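Local structure of catalase (Pseudomonas syringae, 1M7S) at residues A[54-59]-A[236-241]; A[240-245]-A[293-298]; A[184-189]-A[249-254]. The protein uses heme to break hydrogen peroxide down into water and oxygen, protecting the cell from its toxic effects. One frame throughout, in Å; residues are numbered along the deposited sequence.

Contact 1: residues A[54-59]-A[236-241]; sequences RGTGVK and HLTNDL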
loop_
_atom_site.group_PDB
_atom_site.type_symbol
_atom_site.label_atom_id
_atom_site.label_comp_id
_atom_site.label_asym_id
_atom_site.label_seq_id
_atom_site.Cartn_x
_atom_site.Cartn_y
_atom_site.Cartn_z
ATOM N N ARG A 54 -14.532 -1.562 -15.848
ATOM C CA ARG A 54 -14.573 -2.367 -17.060
ATOM C C ARG A 54 -14.211 -1.450 -18.270
ATOM O O ARG A 54 -15.039 -0.564 -18.560
ATOM C CB ARG A 54 -16.004 -2.900 -17.253
ATOM C CG ARG A 54 -16.263 -3.701 -18.507
ATOM C CD ARG A 54 -15.337 -4.908 -18.558
ATOM N NE ARG A 54 -15.921 -6.087 -19.133
ATOM C CZ ARG A 54 -15.393 -7.001 -19.913
ATOM N NH1 ARG A 54 -16.176 -8.018 -20.239
ATOM N NH2 ARG A 54 -14.164 -6.895 -20.405
ATOM N N GLY A 55 -13.043 -1.659 -18.869
ATOM C CA GLY A 55 -12.703 -0.649 -19.922
ATOM C C GLY A 55 -11.837 -1.273 -21.030
ATOM O O GLY A 55 -11.386 -2.403 -20.924
ATOM N N THR A 56 -11.707 -0.514 -22.123
ATOM C CA THR A 56 -10.942 -0.890 -23.298
ATOM C C THR A 56 -10.091 0.319 -23.744
ATOM O O THR A 56 -10.746 1.338 -23.944
ATOM C CB THR A 56 -11.864 -1.216 -24.496
ATOM O OG1 THR A 56 -12.891 -2.143 -24.112
ATOM C CG2 THR A 56 -11.054 -1.828 -25.636
ATOM N N GLY A 57 -8.790 0.122 -23.971
ATOM C CA GLY A 57 -7.944 1.256 -24.337
ATOM C C GLY A 57 -7.373 1.004 -25.723
ATOM O O GLY A 57 -7.203 -0.125 -26.173
ATOM N N VAL A 58 -7.271 2.113 -26.462
ATOM C CA VAL A 58 -6.709 2.124 -27.801
ATOM C C VAL A 58 -5.968 3.462 -27.973
ATOM O O VAL A 58 -6.010 4.366 -27.149
ATOM C CB VAL A 58 -7.780 2.033 -28.887
ATOM C CG1 VAL A 58 -8.566 0.683 -28.955
ATOM C CG2 VAL A 58 -8.812 3.132 -28.690
ATOM N N LYS A 59 -5.209 3.536 -29.079
ATOM C CA LYS A 59 -4.386 4.729 -29.306
ATOM C C LYS A 59 -4.693 5.327 -30.664
ATOM O O LYS A 59 -5.180 4.607 -31.516
ATOM C CB LYS A 59 -2.918 4.275 -29.248
ATOM C CG LYS A 59 -2.422 4.110 -27.831
ATOM C CD LYS A 59 -0.956 3.799 -27.683
ATOM C CE LYS A 59 -0.653 2.348 -28.025
ATOM N NZ LYS A 59 0.745 2.017 -27.553
ATOM N N HIS A 236 -18.681 -7.792 -25.726
ATOM C CA HIS A 236 -19.033 -7.409 -27.108
ATOM C C HIS A 236 -18.453 -6.056 -27.518
ATOM O O HIS A 236 -18.018 -5.940 -28.692
ATOM C CB HIS A 236 -20.507 -7.493 -27.382
ATOM C CG HIS A 236 -21.356 -6.324 -27.052
ATOM N ND1 HIS A 236 -21.644 -5.978 -25.742
ATOM C CD2 HIS A 236 -21.953 -5.387 -27.817
ATOM C CE1 HIS A 236 -22.401 -4.897 -25.703
ATOM N NE2 HIS A 236 -22.600 -4.523 -26.958
ATOM N N LEU A 237 -18.328 -5.142 -26.585
ATOM C CA LEU A 237 -17.779 -3.835 -26.960
ATOM C C LEU A 237 -16.277 -3.958 -27.148
ATOM O O LEU A 237 -15.774 -3.354 -28.100
ATOM C CB LEU A 237 -18.084 -2.795 -25.869
ATOM C CG LEU A 237 -19.607 -2.632 -25.618
ATOM C CD1 LEU A 237 -19.814 -1.685 -24.411
ATOM C CD2 LEU A 237 -20.353 -2.066 -26.805
ATOM N N THR A 238 -15.577 -4.713 -26.294
ATOM C CA THR A 238 -14.116 -4.833 -26.501
ATOM C C THR A 238 -13.823 -5.550 -27.823
ATOM O O THR A 238 -12.908 -5.198 -28.619
ATOM C CB THR A 238 -13.447 -5.578 -25.329
ATOM O OG1 THR A 238 -13.546 -4.782 -24.123
ATOM C CG2 THR A 238 -11.962 -5.799 -25.590
ATOM N N ASN A 239 -14.554 -6.633 -28.046
ATOM C CA ASN A 239 -14.348 -7.422 -29.266
ATOM C C ASN A 239 -14.575 -6.594 -30.525
ATOM O O ASN A 239 -13.805 -6.709 -31.493
ATOM C CB ASN A 239 -15.341 -8.596 -29.281
ATOM C CG ASN A 239 -14.667 -9.850 -28.736
ATOM O OD1 ASN A 239 -13.568 -10.172 -29.233
ATOM N ND2 ASN A 239 -15.354 -10.476 -27.803
ATOM N N ASP A 240 -15.670 -5.850 -30.565
ATOM C CA ASP A 240 -16.024 -4.986 -31.687
ATOM C C ASP A 240 -14.928 -3.960 -31.988
ATOM O O ASP A 240 -14.589 -3.728 -33.155
ATOM C CB ASP A 240 -17.319 -4.230 -31.392
ATOM C CG ASP A 240 -17.645 -3.185 -32.471
ATOM O OD1 ASP A 240 -17.404 -1.977 -32.219
ATOM O OD2 ASP A 240 -18.131 -3.598 -33.534
ATOM N N LEU A 241 -14.372 -3.338 -30.955
ATOM C CA LEU A 241 -13.370 -2.297 -31.138
ATOM C C LEU A 241 -12.023 -2.861 -31.508
ATOM O O LEU A 241 -11.414 -2.385 -32.486
ATOM C CB LEU A 241 -13.270 -1.384 -29.915
ATOM C CG LEU A 241 -12.234 -0.257 -29.967
ATOM C CD1 LEU A 241 -12.565 0.652 -31.172
ATOM C CD2 LEU A 241 -12.256 0.535 -28.665
HETATM O O HOH W 1 -12.045 -5.110 -21.542
#
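Thr56 and Thr238 meet hydroxyl to hydroxyl where helix 236-246 packs on strand 55-64 of the catalase beta-barrel. The axes of the two short segments run nearly parallel, 14° apart, and the contact is buried. The polar part is centred on Thr238 OG1. Thr238 OG1 lies 2.7 Å from Thr56 OG1, a close approach of two hydroxyls. Thr238 OG1 also bonds to Glu100 OE1, outside both segments. A chi1 of -50° sets Thr56 OG1 beside the backbone N and directs it to the helix. The guanidinium of Arg54 stays farther off, with Arg54 NH2 4.3 Å from Thr238 OG1. Its firmer partners are Ser98 O, through NE, and Ser235 OG, through NH1. The apolar part lies one helical turn on. Val58 and Leu241 reach toward each other tip to tip, with Val58 CG1 3.7 Å from Leu241 CD2. Leu241 CD2 also passes Thr56 CG2 at 4.0 Å. Phe89 of strand 82-90 also touches Leu241. A water closes the polar end: it donates to Gly55 O at 2.9 Å and to Thr238 OG1 at 3.0 Å, and accepts a weak bond from Arg54 NH2.

Contact 2: residues A[240-245]-A[293-298]; sequences DLVGAI and NKNVDN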
loop_
_atom_site.group_PDB
_atom_site.type_symbol
_atom_site.label_atom_id
_atom_site.label_comp_id
_atom_site.label_asym_id
_atom_site.label_seq_id
_atom_site.Cartn_x
_atom_site.Cartn_y
_atom_site.Cartn_z
ATOM N N ASP A 240 -15.670 -5.850 -30.565
ATOM C CA ASP A 240 -16.024 -4.986 -31.687
ATOM C C ASP A 240 -14.928 -3.960 -31.988
ATOM O O ASP A 240 -14.589 -3.728 -33.155
ATOM C CB ASP A 240 -17.319 -4.230 -31.392
ATOM C CG ASP A 240 -17.645 -3.185 -32.471
ATOM O OD1 ASP A 240 -17.404 -1.977 -32.219
ATOM O OD2 ASP A 240 -18.131 -3.598 -33.534
ATOM N N LEU A 241 -14.372 -3.338 -30.955
ATOM C CA LEU A 241 -13.370 -2.297 -31.138
ATOM C C LEU A 241 -12.023 -2.861 -31.508
ATOM O O LEU A 241 -11.414 -2.385 -32.486
ATOM C CB LEU A 241 -13.270 -1.384 -29.915
ATOM C CG LEU A 241 -12.234 -0.257 -29.967
ATOM C CD1 LEU A 241 -12.565 0.652 -31.172
ATOM C CD2 LEU A 241 -12.256 0.535 -28.665
ATOM N N VAL A 242 -11.519 -3.845 -30.743
ATOM C CA VAL A 242 -10.213 -4.424 -31.011
ATOM C C VAL A 242 -10.232 -5.095 -32.392
ATOM O O VAL A 242 -9.317 -4.860 -33.191
ATOM C CB VAL A 242 -9.809 -5.384 -29.885
ATOM C CG1 VAL A 242 -8.554 -6.178 -30.260
ATOM C CG2 VAL A 242 -9.729 -4.601 -28.568
ATOM N N GLY A 243 -11.321 -5.753 -32.710
ATOM C CA GLY A 243 -11.604 -6.374 -33.981
ATOM C C GLY A 243 -11.500 -5.414 -35.161
ATOM O O GLY A 243 -10.795 -5.727 -36.145
ATOM N N ALA A 244 -12.203 -4.282 -35.066
ATOM C CA ALA A 244 -12.202 -3.279 -36.130
ATOM C C ALA A 244 -10.810 -2.762 -36.377
ATOM O O ALA A 244 -10.382 -2.649 -37.533
ATOM C CB ALA A 244 -13.133 -2.137 -35.736
ATOM N N ILE A 245 -10.055 -2.464 -35.294
ATOM C CA ILE A 245 -8.721 -1.951 -35.460
ATOM C C ILE A 245 -7.836 -3.017 -36.101
ATOM O O ILE A 245 -7.130 -2.665 -37.056
ATOM C CB ILE A 245 -8.125 -1.417 -34.164
ATOM C CG1 ILE A 245 -8.982 -0.186 -33.773
ATOM C CG2 ILE A 245 -6.651 -1.092 -34.335
ATOM C CD1 ILE A 245 -8.607 0.370 -32.404
ATOM N N ASN A 293 -6.453 4.214 -34.126
ATOM C CA ASN A 293 -6.005 3.191 -35.105
ATOM C C ASN A 293 -4.929 2.270 -34.619
ATOM O O ASN A 293 -4.293 1.640 -35.498
ATOM C CB ASN A 293 -5.485 4.006 -36.307
ATOM C CG ASN A 293 -4.418 4.979 -35.914
ATOM O OD1 ASN A 293 -4.231 5.911 -36.735
ATOM N ND2 ASN A 293 -3.709 4.876 -34.808
ATOM N N LYS A 294 -4.768 2.133 -33.299
ATOM C CA LYS A 294 -3.754 1.196 -32.829
ATOM C C LYS A 294 -4.233 0.494 -31.534
ATOM O O LYS A 294 -4.635 1.235 -30.642
ATOM C CB LYS A 294 -2.515 1.929 -32.396
ATOM C CG LYS A 294 -1.176 1.308 -32.773
ATOM C CD LYS A 294 -0.558 2.328 -33.746
ATOM C CE LYS A 294 0.169 1.694 -34.928
ATOM N NZ LYS A 294 0.421 2.766 -35.966
ATOM N N ASN A 295 -4.140 -0.815 -31.487
ATOM C CA ASN A 295 -4.427 -1.513 -30.236
ATOM C C ASN A 295 -3.232 -1.395 -29.309
ATOM O O ASN A 295 -2.078 -1.151 -29.721
ATOM C CB ASN A 295 -4.755 -2.999 -30.461
ATOM C CG ASN A 295 -6.171 -3.133 -30.993
ATOM O OD1 ASN A 295 -7.136 -2.606 -30.426
ATOM N ND2 ASN A 295 -6.316 -3.864 -32.106
ATOM N N VAL A 296 -3.474 -1.557 -27.997
ATOM C CA VAL A 296 -2.362 -1.505 -27.031
ATOM C C VAL A 296 -1.457 -2.735 -27.134
ATOM O O VAL A 296 -1.905 -3.755 -27.645
ATOM C CB VAL A 296 -2.912 -1.427 -25.593
ATOM C CG1 VAL A 296 -3.832 -0.203 -25.451
ATOM C CG2 VAL A 296 -3.665 -2.701 -25.241
ATOM N N ASP A 297 -0.264 -2.634 -26.558
ATOM C CA ASP A 297 0.631 -3.795 -26.572
ATOM C C ASP A 297 0.407 -4.659 -25.328
ATOM O O ASP A 297 0.520 -5.889 -25.416
ATOM C CB ASP A 297 2.054 -3.249 -26.549
ATOM C CG ASP A 297 2.436 -2.621 -27.898
ATOM O OD1 ASP A 297 3.136 -1.591 -27.868
ATOM O OD2 ASP A 297 2.087 -3.141 -28.956
ATOM N N ASN A 298 0.122 -3.993 -24.203
ATOM C CA ASN A 298 -0.127 -4.792 -22.960
ATOM C C ASN A 298 -1.283 -4.170 -22.191
ATOM O O ASN A 298 -1.163 -2.995 -21.799
ATOM C CB ASN A 298 1.162 -4.837 -22.157
ATOM C CG ASN A 298 1.055 -5.627 -20.859
ATOM O OD1 ASN A 298 0.852 -5.132 -19.743
ATOM N ND2 ASN A 298 1.238 -6.950 -21.005
#
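This is a helix-on-strand packing contact, partly buried and away from the active site. The carboxamide of Asn295, near the end of strand 284-295, rests against Val242 and Ile245 of helix 236-246. The axes of the short segments cross at -119° and come within 8.3 Å. Asn295 ND2 gives a weak hydrogen bond to Val242 O, long at 3.3 Å but nearly straight at 165°. This ties the amide to the helix backbone. The same amide also packs on aliphatic carbon. Val242 CG1 comes to 3.7 Å from Asn295 ND2, and Val242 CG2 to 3.8 Å from Asn295 OD1. On the Ile245 side, Ile245 CG2 lies 3.6 Å from Asn295 ND2. Ile245 CG2 also meets the strand backbone, 3.8 Å from Asn293 C and 3.9 Å from Lys294 N. Here the strand has a classic beta bulge, with Asn293 and Lys294 both facing Lys59 of strand 55-64. Val58 of that strand touches both Ile245 and Asn295. Val242 also packs on Thr150 of a second subunit. Helix 236-246 thus lies across the bulged end of strand 284-295, beside its barrel neighbour 55-64.

Contact 3: residues A[184-189]-A[249-254]; sequences GYRFMD and DFPKWD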
loop_
_atom_site.group_PDB
_atom_site.type_symbol
_atom_site.label_atom_id
_atom_site.label_comp_id
_atom_site.label_asym_id
_atom_site.label_seq_id
_atom_site.Cartn_x
_atom_site.Cartn_y
_atom_site.Cartn_z
ATOM N N GLY A 184 -21.653 -0.836 -30.062
ATOM C CA GLY A 184 -20.190 -0.785 -30.076
ATOM C C GLY A 184 -19.747 0.609 -29.626
ATOM O O GLY A 184 -20.443 1.594 -29.914
ATOM N N TYR A 185 -18.552 0.721 -29.133
ATOM C CA TYR A 185 -17.996 2.035 -28.748
ATOM C C TYR A 185 -17.786 2.904 -30.003
ATOM O O TYR A 185 -17.901 4.139 -29.941
ATOM C CB TYR A 185 -16.665 1.889 -28.041
ATOM C CG TYR A 185 -16.745 1.291 -26.644
ATOM C CD1 TYR A 185 -17.610 1.845 -25.701
ATOM C CD2 TYR A 185 -15.868 0.270 -26.314
ATOM C CE1 TYR A 185 -17.645 1.335 -24.414
ATOM C CE2 TYR A 185 -15.872 -0.232 -25.010
ATOM C CZ TYR A 185 -16.758 0.300 -24.107
ATOM O OH TYR A 185 -16.779 -0.231 -22.825
ATOM N N ARG A 186 -17.600 2.228 -31.139
ATOM C CA ARG A 186 -17.459 2.922 -32.412
ATOM C C ARG A 186 -18.784 3.542 -32.861
ATOM O O ARG A 186 -18.759 4.425 -33.713
ATOM C CB ARG A 186 -17.093 1.917 -33.558
ATOM C CG ARG A 186 -15.762 1.223 -33.301
ATOM C CD ARG A 186 -15.370 0.400 -34.572
ATOM N NE ARG A 186 -16.275 -0.744 -34.688
ATOM C CZ ARG A 186 -16.599 -1.293 -35.846
ATOM N NH1 ARG A 186 -16.083 -0.724 -36.951
ATOM N NH2 ARG A 186 -17.394 -2.356 -35.918
ATOM N N PHE A 187 -19.911 3.125 -32.350
ATOM C CA PHE A 187 -21.236 3.562 -32.702
ATOM C C PHE A 187 -21.900 4.389 -31.598
ATOM O O PHE A 187 -23.097 4.271 -31.404
ATOM C CB PHE A 187 -22.101 2.339 -33.081
ATOM C CG PHE A 187 -21.401 1.521 -34.144
ATOM C CD1 PHE A 187 -20.873 0.281 -33.810
ATOM C CD2 PHE A 187 -21.250 1.987 -35.431
ATOM C CE1 PHE A 187 -20.212 -0.500 -34.740
ATOM C CE2 PHE A 187 -20.576 1.225 -36.385
ATOM C CZ PHE A 187 -20.049 -0.014 -36.049
ATOM N N MET A 188 -21.104 5.191 -30.928
ATOM C CA MET A 188 -21.627 6.106 -29.931
ATOM C C MET A 188 -20.923 7.462 -30.084
ATOM O O MET A 188 -19.739 7.510 -30.435
ATOM C CB MET A 188 -21.469 5.682 -28.474
ATOM C CG MET A 188 -20.098 5.632 -27.852
ATOM S SD MET A 188 -20.168 4.794 -26.219
ATOM C CE MET A 188 -18.613 5.493 -25.617
ATOM N N ASP A 189 -21.608 8.489 -29.614
ATOM C CA ASP A 189 -20.950 9.795 -29.575
ATOM C C ASP A 189 -20.241 9.933 -28.228
ATOM O O ASP A 189 -20.355 9.085 -27.364
ATOM C CB ASP A 189 -21.970 10.927 -29.708
ATOM C CG ASP A 189 -22.451 11.227 -31.105
ATOM O OD1 ASP A 189 -22.038 10.574 -32.079
ATOM O OD2 ASP A 189 -23.287 12.177 -31.221
ATOM N N ASP A 249 -10.148 -0.993 -40.053
ATOM C CA ASP A 249 -11.346 -0.174 -40.092
ATOM C C ASP A 249 -11.428 0.793 -38.896
ATOM O O ASP A 249 -12.181 0.612 -37.915
ATOM C CB ASP A 249 -12.567 -1.101 -40.103
ATOM C CG ASP A 249 -13.833 -0.321 -40.391
ATOM O OD1 ASP A 249 -13.709 0.800 -40.947
ATOM O OD2 ASP A 249 -14.945 -0.778 -40.052
ATOM N N PHE A 250 -10.565 1.799 -38.962
ATOM C CA PHE A 250 -10.383 2.727 -37.853
ATOM C C PHE A 250 -11.539 3.672 -37.656
ATOM O O PHE A 250 -11.956 4.474 -38.508
ATOM C CB PHE A 250 -9.079 3.485 -38.092
ATOM C CG PHE A 250 -7.890 2.630 -38.385
ATOM C CD1 PHE A 250 -6.975 3.016 -39.351
ATOM C CD2 PHE A 250 -7.654 1.438 -37.701
ATOM C CE1 PHE A 250 -5.860 2.221 -39.613
ATOM C CE2 PHE A 250 -6.564 0.642 -37.956
ATOM C CZ PHE A 250 -5.654 1.048 -38.903
ATOM N N PRO A 251 -12.108 3.636 -36.449
ATOM C CA PRO A 251 -13.225 4.517 -36.104
ATOM C C PRO A 251 -12.731 5.943 -35.952
ATOM O O PRO A 251 -11.626 6.239 -35.492
ATOM C CB PRO A 251 -13.781 4.001 -34.753
ATOM C CG PRO A 251 -12.524 3.398 -34.153
ATOM C CD PRO A 251 -11.716 2.807 -35.303
ATOM N N LYS A 252 -13.592 6.868 -36.393
ATOM C CA LYS A 252 -13.330 8.289 -36.271
ATOM C C LYS A 252 -14.472 9.104 -35.669
ATOM O O LYS A 252 -15.655 8.822 -35.804
ATOM C CB LYS A 252 -13.121 8.885 -37.686
ATOM C CG LYS A 252 -11.758 8.411 -38.243
ATOM C CD LYS A 252 -11.700 8.574 -39.775
ATOM C CE LYS A 252 -12.415 9.752 -40.332
ATOM N NZ LYS A 252 -13.774 9.543 -40.892
ATOM N N TRP A 253 -14.044 10.239 -35.056
ATOM C CA TRP A 253 -15.013 11.158 -34.495
ATOM C C TRP A 253 -14.579 12.616 -34.796
ATOM O O TRP A 253 -13.418 12.960 -34.701
ATOM C CB TRP A 253 -15.085 11.028 -32.981
ATOM C CG TRP A 253 -15.753 9.806 -32.430
ATOM C CD1 TRP A 253 -17.017 9.700 -31.929
ATOM C CD2 TRP A 253 -15.138 8.528 -32.308
ATOM N NE1 TRP A 253 -17.237 8.384 -31.517
ATOM C CE2 TRP A 253 -16.071 7.666 -31.717
ATOM C CE3 TRP A 253 -13.847 8.029 -32.602
ATOM C CZ2 TRP A 253 -15.783 6.334 -31.444
ATOM C CZ3 TRP A 253 -13.573 6.699 -32.363
ATOM C CH2 TRP A 253 -14.540 5.838 -31.759
ATOM N N ASP A 254 -15.522 13.426 -35.232
ATOM C CA ASP A 254 -15.309 14.854 -35.437
ATOM C C ASP A 254 -15.574 15.546 -34.097
ATOM O O ASP A 254 -16.567 15.202 -33.425
ATOM C CB ASP A 254 -16.238 15.427 -36.504
ATOM C CG ASP A 254 -15.642 15.247 -37.918
ATOM O OD1 ASP A 254 -14.445 14.945 -38.038
ATOM O OD2 ASP A 254 -16.412 15.403 -38.888
HETATM O O HOH W 2 -14.820 1.720 -37.503
#
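Trp253, near the start of barrel strand 252-260, meets the loop 184-189 through the edge of its indole. This loop leads into strand 190-191 of the catalase beta-barrel. Trp253 NE1 donates to Met188 O at 2.9 Å. The bond is almost straight, 175°, and the oxygen lies in the indole plane. The donor sits nearly along the C=O axis of Met188. Further along the same ring, Trp253 CZ2 comes to 3.4 Å from Tyr185 O, again at the ring edge.

Arg186 makes the other half of the contact. Its aliphatic part crosses the ring of Pro251 at about a right angle, and Arg186 CG is 3.7 Å from Pro251 CB. A bend at chi3 turns the chain beyond CD. The guanidinium then reaches Asp249, where Arg186 NH1 forms a salt bridge to Asp249 OD2 at 3.3 Å. The hydrogen bond within it is weak, with an angle of only 127°, and the two planar groups stand 81° apart. A water completes this end, accepting from Arg186 NH1 at 2.8 Å and donating to Asp249 O at 2.9 Å. A stronger partner lies outside: Arg186 NH2 makes a salt bridge with Asp240 of helix 236-246. Phe187 CZ lies over one face of the guanidinium, toward its rim.

The next shell positions these groups. Phe108 stacks edge-to-face with Trp253, and Tyr185 stacks on Phe89. The backbone of Arg186 is held as well: Gln216 NE2 and Ser214 OG both bond to Arg186 O.

Contacts 1 and 2 are successive parts of one packing surface, with helix 236-246 set on the neighbouring strands 55-64 and 284-295. Their centres are about 7 Å apart, and Val58 CG1 touches Ile245 CD1 at 3.5 Å. Contact 3 lies about 11 Å from contact 1 and about 12 Å from contact 2, centre to centre. Asp240 OD2 joins it to their helix through a salt bridge to Arg186 NH2 at 2.8 Å. Contacts 1 and 3 come near the heme: the side chains of Thr56 and Met188 lie about 9 and 8 Å from it. Arg54 is about 7 Å from His52, a predicted active-site residue, side chain to side chain.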